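Local coordinates for bubble protein (Penicillium brevicompactum, PDB 1UOY) that may act as a toxin, possibly recognising a molecule or part of one that carries a negatively charged surface, at residues Q11-T14 against N15-C18. Numbering follows the deposited sequence.
Sequences QRRT and NSGC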
ATOM      1  N   GLN A  11      -2.437   1.791   4.922  1.00  7.86           N
ATOM      2  CA  GLN A  11      -1.230   1.001   4.711  1.00  7.22           C
ATOM      3  C   GLN A  11      -1.497  -0.464   4.466  1.00  9.62           C
ATOM      4  O   GLN A  11      -2.453  -1.028   5.045  1.00  8.81           O
ATOM      5  CB  GLN A  11      -0.306   1.161   5.905  1.00  8.02           C
ATOM      6  CG  GLN A  11       0.112   2.602   6.085  1.00  8.18           C
ATOM      7  CD  GLN A  11       1.127   2.756   7.177  1.00  8.30           C
ATOM      8  OE1 GLN A  11       0.786   2.830   8.373  1.00  9.35           O
ATOM      9  NE2 GLN A  11       2.416   2.776   6.789  1.00 10.59           N
ATOM     10  N   ARG A  12      -0.681  -1.055   3.587  1.00  8.60           N
ATOM     11  CA  ARG A  12      -0.760  -2.476   3.253  1.00  6.89           C
ATOM     12  C   ARG A  12       0.652  -2.966   3.177  1.00  7.88           C
ATOM     13  O   ARG A  12       1.578  -2.217   2.802  1.00 10.22           O
ATOM     14  CB  ARG A  12      -1.484  -2.713   1.915  1.00  8.80           C
ATOM     15  CG  ARG A  12      -2.917  -2.220   1.920  1.00  7.94           C
ATOM     16  CD  ARG A  12      -3.822  -3.120   2.761  1.00  7.62           C
ATOM     17  NE  ARG A  12      -5.237  -2.764   2.620  1.00  7.49           N
ATOM     18  CZ  ARG A  12      -5.847  -1.782   3.263  1.00  7.81           C
ATOM     19  NH1 ARG A  12      -5.177  -1.004   4.118  1.00 11.74           N
ATOM     20  NH2 ARG A  12      -7.145  -1.553   3.042  1.00 11.92           N
ATOM     21  N   ARG A  13       0.867  -4.231   3.548  1.00  7.93           N
ATOM     22  CA  ARG A  13       2.231  -4.733   3.604  1.00  8.56           C
ATOM     23  C   ARG A  13       2.714  -5.163   2.223  1.00  9.46           C
ATOM     24  O   ARG A  13       2.124  -6.070   1.600  1.00  8.90           O
ATOM     25  CB  ARG A  13       2.321  -5.873   4.642  1.00  9.84           C
ATOM     26  CG  ARG A  13       3.758  -6.369   4.772  1.00 11.47           C
ATOM     27  CD  ARG A  13       3.877  -7.316   6.016  1.00 16.92           C
ATOM     28  NE  ARG A  13       3.672  -6.568   7.257  1.00 17.34           N
ATOM     29  CZ  ARG A  13       4.610  -5.849   7.886  1.00 20.49           C
ATOM     30  NH1 ARG A  13       5.850  -5.776   7.407  1.00 21.46           N
ATOM     31  NH2 ARG A  13       4.310  -5.194   9.004  1.00 15.67           N
ATOM     32  N   THR A  14       3.781  -4.522   1.745  1.00  9.31           N
ATOM     33  CA  THR A  14       4.318  -4.858   0.448  1.00  7.96           C
ATOM     34  C   THR A  14       4.633  -6.374   0.382  1.00 11.59           C
ATOM     35  O   THR A  14       5.194  -6.967   1.323  1.00 10.43           O
ATOM     36  CB  THR A  14       5.580  -4.041   0.165  1.00  9.16           C
ATOM     37  OG1 THR A  14       5.297  -2.656   0.446  1.00 10.01           O
ATOM     38  CG2 THR A  14       6.040  -4.201  -1.280  1.00 10.74           C
ATOM     39  N   ASN A  15       4.205  -6.958  -0.724  1.00 10.63           N
ATOM     40  CA  ASN A  15       4.396  -8.361  -1.067  1.00 11.19           C
ATOM     41  C   ASN A  15       3.471  -9.325  -0.333  1.00 10.53           C
ATOM     42  O   ASN A  15       3.551 -10.527  -0.517  1.00 14.73           O
ATOM     43  CB  ASN A  15       5.886  -8.748  -0.944  1.00 12.27           C
ATOM     44  CG  ASN A  15       6.735  -7.906  -1.838  1.00 16.41           C
ATOM     45  OD1 ASN A  15       6.334  -7.584  -2.959  1.00 17.99           O
ATOM     46  ND2 ASN A  15       7.914  -7.520  -1.357  1.00 23.19           N
ATOM     47  N   SER A  16       2.607  -8.799   0.527  1.00  9.50           N
ATOM     48  CA  SER A  16       1.626  -9.678   1.179  1.00  9.04           C
ATOM     49  C   SER A  16       0.434  -9.884   0.250  1.00  9.69           C
ATOM     50  O   SER A  16       0.271  -9.216  -0.781  1.00  8.89           O
ATOM     51  CB  SER A  16       1.162  -9.072   2.506  1.00  9.16           C
ATOM     52  OG  SER A  16       0.376  -7.884   2.344  1.00 10.20           O
ATOM     53  N   GLY A  17      -0.419 -10.844   0.593  1.00  9.10           N
ATOM     54  CA  GLY A  17      -1.559 -11.134  -0.255  1.00  9.25           C
ATOM     55  C   GLY A  17      -2.615 -10.031  -0.315  1.00  7.99           C
ATOM     56  O   GLY A  17      -2.752  -9.249   0.626  1.00  9.32           O
ATOM     57  N   CYS A  18      -3.377 -10.007  -1.407  1.00  8.92           N
ATOM     58  CA  CYS A  18      -4.429  -8.991  -1.588  1.00  9.96           C
ATOM     59  C   CYS A  18      -5.547  -9.516  -2.474  1.00  8.66           C
ATOM     60  O   CYS A  18      -5.309 -10.190  -3.484  1.00 10.44           O
ATOM     61  CB  CYS A  18      -3.830  -7.679  -2.156  1.00  9.99           C
ATOM     62  SG  CYS A  18      -2.994  -7.867  -3.748  1.00  9.84           S
TER
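S16 reaches back to R13 with two donors at once, and both end on the same carbonyl oxygen. The backbone N of S16 lies 3.0 Å from R13 O in a fairly straight hydrogen bond, tilted from the carbonyl plane. Its hydroxyl is a second donor: S16 OG sits just 2.6 Å from R13 O, in the carbonyl plane and on a lone pair. This bond depends on the S16 side-chain rotation, for a chi1 of 68° swings OG back toward the start of the turn. The same OG is also hydrogen-bonded to D1 N, joining the chain terminus to this network. Beside it, R13 CB lies 3.6 Å from S16 OG, a contact made by the root of the arginine alone. With CG anti to the backbone N (chi1 -177°), the R13 chain runs outward, bends at chi3 and delivers NH2 to C3 O.

At the corner, the side chains of T14 and N15 run alongside each other. The T14 methyl CG2 sits over the flat face of the N15 carboxamide, 3.8 Å from both OD1 and ND2, a van der Waals contact. On the preceding residues, R12 folds its guanidinium back so that NH1 donates to Q11 O at 2.9 Å; the oxygen lies in the guanidinium plane, while the donor stands above the carbonyl plane.

The backbones of N15 and S16 hydrogen-bond to that of W43 in strand 42-48, and C18 is disulfide-linked to C38, tying the loop to the three-stranded sheet. The R13-S16 segment is a type II beta turn, with N15 at positive phi (77°) in its third position and the serine hydroxyl reinforcing the closing backbone bond.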